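Local coordinates for Slr1438 protein (Synechocystis sp., PDB 3K25) that is of unknown function but belongs to the aldose 1-epimerase family and may bind carbohydrates and isomerise sugars, at residues A[99-104]-A[112-117]; A[145-150]-A[278-283]. All blocks are in the same frame, centred on the assembly; numbering follows the deposited sequence.

Interaction 1 (A[99-104]-A[112-117])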
# COMPACT_ATOMS: atom_id res chain seq x y z
N TRP A 99 0.86 -14.58 -3.52
CA TRP A 99 1.08 -14.21 -4.91
C TRP A 99 2.19 -15.13 -5.44
O TRP A 99 2.97 -15.68 -4.65
CB TRP A 99 1.55 -12.75 -4.99
CG TRP A 99 0.52 -11.72 -4.56
CD1 TRP A 99 -0.21 -11.71 -3.40
CD2 TRP A 99 0.17 -10.51 -5.26
NE1 TRP A 99 -0.98 -10.56 -3.33
CE2 TRP A 99 -0.76 -9.81 -4.46
CE3 TRP A 99 0.56 -9.95 -6.49
CZ2 TRP A 99 -1.31 -8.57 -4.84
CZ3 TRP A 99 0.01 -8.71 -6.87
CH2 TRP A 99 -0.91 -8.04 -6.04
N GLU A 100 2.27 -15.31 -6.76
CA GLU A 100 3.31 -16.17 -7.34
C GLU A 100 4.33 -15.32 -8.08
O GLU A 100 3.96 -14.31 -8.70
CB GLU A 100 2.74 -17.14 -8.37
CG GLU A 100 1.41 -17.75 -8.03
CD GLU A 100 0.81 -18.54 -9.18
OE1 GLU A 100 0.59 -17.95 -10.27
OE2 GLU A 100 0.56 -19.75 -8.98
N VAL A 101 5.59 -15.73 -8.05
CA VAL A 101 6.62 -15.00 -8.79
C VAL A 101 6.57 -15.52 -10.23
O VAL A 101 6.76 -16.71 -10.47
CB VAL A 101 8.02 -15.24 -8.21
CG1 VAL A 101 9.04 -14.40 -8.95
CG2 VAL A 101 8.03 -14.92 -6.73
N ILE A 102 6.31 -14.63 -11.18
CA ILE A 102 6.24 -15.03 -12.58
C ILE A 102 7.29 -14.31 -13.41
O ILE A 102 7.17 -14.23 -14.63
CB ILE A 102 4.85 -14.71 -13.20
CG1 ILE A 102 4.69 -13.20 -13.40
CG2 ILE A 102 3.74 -15.26 -12.30
CD1 ILE A 102 3.61 -12.83 -14.39
N GLY A 103 8.31 -13.79 -12.76
CA GLY A 103 9.35 -13.10 -13.49
C GLY A 103 10.44 -12.48 -12.63
O GLY A 103 10.26 -12.24 -11.44
N GLN A 104 11.57 -12.22 -13.26
CA GLN A 104 12.70 -11.62 -12.57
C GLN A 104 13.69 -11.06 -13.58
O GLN A 104 14.02 -11.71 -14.58
CB GLN A 104 13.40 -12.66 -11.71
CG GLN A 104 14.65 -12.16 -11.05
CD GLN A 104 15.53 -13.30 -10.63
OE1 GLN A 104 15.04 -14.36 -10.27
NE2 GLN A 104 16.84 -13.08 -10.66
N LEU A 112 11.32 -7.77 -9.47
CA LEU A 112 10.58 -8.98 -9.15
C LEU A 112 9.12 -8.83 -9.62
O LEU A 112 8.46 -7.84 -9.29
CB LEU A 112 10.63 -9.25 -7.65
CG LEU A 112 10.53 -10.71 -7.17
CD1 LEU A 112 9.39 -11.40 -7.87
CD2 LEU A 112 11.81 -11.42 -7.49
N ASP A 113 8.64 -9.81 -10.38
CA ASP A 113 7.27 -9.78 -10.90
C ASP A 113 6.34 -10.81 -10.24
O ASP A 113 6.56 -12.01 -10.34
CB ASP A 113 7.30 -9.96 -12.42
CG ASP A 113 7.79 -8.73 -13.13
OD1 ASP A 113 8.33 -7.83 -12.44
OD2 ASP A 113 7.65 -8.65 -14.36
N LEU A 114 5.30 -10.31 -9.59
CA LEU A 114 4.35 -11.15 -8.87
C LEU A 114 2.95 -11.16 -9.47
O LEU A 114 2.51 -10.19 -10.09
CB LEU A 114 4.25 -10.70 -7.42
CG LEU A 114 5.58 -10.56 -6.68
CD1 LEU A 114 5.30 -10.16 -5.24
CD2 LEU A 114 6.33 -11.88 -6.74
N ARG A 115 2.24 -12.26 -9.25
CA ARG A 115 0.90 -12.41 -9.78
C ARG A 115 -0.13 -12.88 -8.76
O ARG A 115 0.11 -13.81 -7.97
CB ARG A 115 0.92 -13.38 -10.96
CG ARG A 115 -0.44 -13.94 -11.35
CD ARG A 115 -0.28 -14.89 -12.53
NE ARG A 115 -1.56 -15.39 -13.03
CZ ARG A 115 -2.16 -16.48 -12.59
NH1 ARG A 115 -1.60 -17.23 -11.64
NH2 ARG A 115 -3.33 -16.83 -13.11
N LEU A 116 -1.28 -12.21 -8.81
CA LEU A 116 -2.41 -12.56 -7.95
C LEU A 116 -3.62 -12.76 -8.84
O LEU A 116 -4.09 -11.83 -9.51
CB LEU A 116 -2.69 -11.46 -6.94
CG LEU A 116 -3.92 -11.78 -6.08
CD1 LEU A 116 -3.85 -13.23 -5.58
CD2 LEU A 116 -3.98 -10.79 -4.92
N SER A 117 -4.12 -13.98 -8.84
CA SER A 117 -5.26 -14.35 -9.64
C SER A 117 -6.49 -14.63 -8.81
O SER A 117 -6.40 -15.11 -7.67
CB SER A 117 -4.95 -15.60 -10.47
OG SER A 117 -6.11 -16.09 -11.12

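Interaction 2 (A[145-150]-A[278-283])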
# COMPACT_ATOMS: atom_id res chain seq x y z
N ILE A 145 6.59 0.47 -8.22
CA ILE A 145 5.76 -0.71 -8.35
C ILE A 145 4.82 -0.41 -9.50
O ILE A 145 4.21 0.65 -9.56
CB ILE A 145 4.94 -1.00 -7.09
CG1 ILE A 145 5.83 -0.89 -5.85
CG2 ILE A 145 4.38 -2.41 -7.16
CD1 ILE A 145 5.16 -1.29 -4.57
N GLU A 146 4.76 -1.34 -10.44
CA GLU A 146 3.91 -1.16 -11.60
C GLU A 146 2.82 -2.20 -11.56
O GLU A 146 3.08 -3.38 -11.28
CB GLU A 146 4.75 -1.27 -12.88
CG GLU A 146 5.95 -0.33 -12.87
CD GLU A 146 6.70 -0.30 -14.19
OE1 GLU A 146 7.03 -1.38 -14.72
OE2 GLU A 146 6.97 0.82 -14.68
N GLN A 147 1.60 -1.76 -11.82
CA GLN A 147 0.47 -2.66 -11.76
C GLN A 147 -0.27 -2.76 -13.07
O GLN A 147 -0.34 -1.80 -13.84
CB GLN A 147 -0.54 -2.20 -10.70
CG GLN A 147 0.04 -1.68 -9.38
CD GLN A 147 0.47 -0.22 -9.48
OE1 GLN A 147 -0.27 0.61 -9.99
NE2 GLN A 147 1.66 0.09 -8.97
N ARG A 148 -0.82 -3.95 -13.32
CA ARG A 148 -1.66 -4.20 -14.48
C ARG A 148 -2.87 -4.87 -13.83
O ARG A 148 -2.74 -5.93 -13.23
CB ARG A 148 -1.01 -5.14 -15.50
CG ARG A 148 -1.86 -5.30 -16.77
CD ARG A 148 -1.22 -6.21 -17.82
NE ARG A 148 -0.91 -7.53 -17.28
CZ ARG A 148 -0.51 -8.58 -18.00
NH1 ARG A 148 -0.38 -8.47 -19.32
NH2 ARG A 148 -0.24 -9.73 -17.41
N ILE A 149 -4.01 -4.21 -13.90
CA ILE A 149 -5.23 -4.76 -13.33
C ILE A 149 -6.00 -5.32 -14.52
O ILE A 149 -6.41 -4.58 -15.42
CB ILE A 149 -6.06 -3.65 -12.61
CG1 ILE A 149 -5.21 -2.95 -11.55
CG2 ILE A 149 -7.27 -4.27 -11.92
CD1 ILE A 149 -4.14 -2.04 -12.10
N ALA A 150 -6.19 -6.63 -14.54
CA ALA A 150 -6.90 -7.22 -15.65
C ALA A 150 -8.23 -7.84 -15.28
O ALA A 150 -8.43 -8.34 -14.17
CB ALA A 150 -6.01 -8.28 -16.34
N ARG A 278 -5.88 -2.57 -17.33
CA ARG A 278 -5.34 -1.22 -17.32
C ARG A 278 -4.11 -1.25 -16.44
O ARG A 278 -3.97 -2.13 -15.58
CB ARG A 278 -6.37 -0.20 -16.84
CG ARG A 278 -6.99 -0.46 -15.49
CD ARG A 278 -8.15 0.50 -15.24
NE ARG A 278 -7.71 1.88 -15.02
CZ ARG A 278 -8.53 2.91 -14.78
NH1 ARG A 278 -9.85 2.74 -14.75
NH2 ARG A 278 -8.02 4.11 -14.54
N SER A 279 -3.19 -0.33 -16.67
CA SER A 279 -1.97 -0.29 -15.88
C SER A 279 -1.82 1.00 -15.11
O SER A 279 -2.47 2.01 -15.40
CB SER A 279 -0.74 -0.54 -16.78
OG SER A 279 -0.57 0.49 -17.73
N ALA A 280 -0.96 0.96 -14.11
CA ALA A 280 -0.72 2.12 -13.27
C ALA A 280 0.61 1.91 -12.58
O ALA A 280 1.25 0.86 -12.75
CB ALA A 280 -1.84 2.24 -12.23
N TRP A 281 1.03 2.90 -11.82
CA TRP A 281 2.27 2.80 -11.09
C TRP A 281 2.33 3.80 -9.93
O TRP A 281 1.69 4.86 -9.95
CB TRP A 281 3.46 3.04 -12.02
CG TRP A 281 3.43 4.38 -12.66
CD1 TRP A 281 2.89 4.70 -13.88
CD2 TRP A 281 3.87 5.62 -12.09
NE1 TRP A 281 2.97 6.05 -14.10
CE2 TRP A 281 3.56 6.65 -13.01
CE3 TRP A 281 4.49 5.96 -10.88
CZ2 TRP A 281 3.85 8.00 -12.76
CZ3 TRP A 281 4.77 7.31 -10.63
CH2 TRP A 281 4.45 8.30 -11.57
N VAL A 282 3.11 3.43 -8.92
CA VAL A 282 3.33 4.28 -7.76
C VAL A 282 4.84 4.32 -7.59
O VAL A 282 5.53 3.34 -7.87
CB VAL A 282 2.66 3.70 -6.51
CG1 VAL A 282 2.94 4.60 -5.34
CG2 VAL A 282 1.16 3.60 -6.74
N ASN A 283 5.38 5.45 -7.15
CA ASN A 283 6.82 5.57 -6.99
C ASN A 283 7.20 6.10 -5.63
O ASN A 283 6.48 6.90 -5.03
CB ASN A 283 7.39 6.48 -8.08
CG ASN A 283 8.87 6.27 -8.30
OD1 ASN A 283 9.29 5.38 -9.04
ND2 ASN A 283 9.69 7.09 -7.64

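Interaction 1 (A[99-104]-A[112-117])
Strands 100-105 and 110-117 form an antiparallel beta hairpin at one edge of the large sheet, and in it Glu100 pairs with Arg115. Glu100 N donates to Arg115 O (2.9 Å), and Arg115 N returns a bond to Glu100 O (2.7 Å). On the same face the two side chains run side by side. NH1 of Arg115 meets OE1 of Glu100 at 2.7 Å in a salt bridge, bent to 131° at the hydrogen. The oxygen lies near the guanidinium plane, but the nitrogen stands above the carboxylate plane. NH2 of Arg115 forms a second salt bridge, to Glu131 of the next strand.

Ile102 and Gly103 both face Asp113, which makes a classic beta bulge. Ile102 N bonds to Asp113 O (2.8 Å). CG2 of Ile102 rests on CB of Arg115 (3.6 Å).

Val101 packs on Leu114 and Leu112 on the other face. CG2 of Val101 meets CD2 of Leu114 (3.5 Å).

Trp99 precedes the strand. Its CG is anti to the carbonyl carbon (chi1 -66°), and the indole reaches across to Leu116. CB of Leu116 sits over the six-membered ring of Trp99, 3.4 Å from its centroid, in a CH-pi contact. NE1 of Trp99 bonds to Ala94 O, and Phe134 meets the ring edge-to-face. With an alanine here, CB of Leu116 is likely to lose the ring it lies on, and Ala94 O would probably be left without its indole donor.

Leu112, Leu114 and Leu116 are thus buried, while Glu100 and Arg115 pair on the face opposite Leu114, where Arg115 is shared between two carboxylates.

Interaction 2 (A[145-150]-A[278-283])
Arg278 O accepts the backbone N-H of Ile149 at 2.7 Å, and CD1 of Ile149 also lies against this oxygen (3.5 Å). The bond is one of six between strands 142-151 and 276-287, neighbours in the large antiparallel sheet of this aldose 1-epimerase-family fold. The strands are distant in sequence, and their short segments run at 157° to each other. Three hydrogen-bonded pairs, Ile145 with Val282, Gln147 with Ala280 and Ile149 with Arg278, each supply two of the bonds. In the middle pair, Gln147 N donates to Ala280 O and Ala280 N to Gln147 O, both at 2.8 Å.

The side chains of these pairs share one face of the sheet. Ile145, Gln147 and Val282 meet Phe163 of strand 157-168 there, while Ile149 touches Met157 of the same strand.

The end of Gln147 bends toward the partner strand. Its chain turns at CG (chi2 82°), which brings the amide over the Ala280 peptide. OE1 of Gln147 comes to 3.2 Å from CB of Ala280. Its hydrogen bond is with Tyr237 OH, which ties this buried amide to a loop. NE2 of Gln147 passes 3.5 Å from CA of Trp281.

Glu146, Arg148, Ser279 and Trp281 lie on the opposite face. Glu146 turns its carboxylate to Arg144 in a salt bridge. Arg144 also makes a cation-pi contact with Trp281, so it links the carboxylate of Glu146 to the indole of Trp281. Nearer the backbone, CB of Trp281 lies 3.5 Å from Ile145 O, and CB of Ser279 approaches Gln147 O at 3.2 Å.

Overall arrangement
Interactions 1 and 2 lie in one antiparallel sheet, with centres 13 Å apart. Their nearest atoms are about 6 Å apart, and they do not touch. Strand 130-139 lies between them: it pairs with strand 110-117 of interaction 1 and with strand 142-151 of interaction 2. Phe134 of that strand meets Trp99 of interaction 1 and Gln147 of interaction 2. Val133 likewise touches Ile102 and Arg148. Interaction 1 is at the edge of the sheet. Its centre lies about 17 Å from the centre of the chain, and that of interaction 2 about 12 Å. One is a local hairpin; the other joins strands more than 120 residues apart.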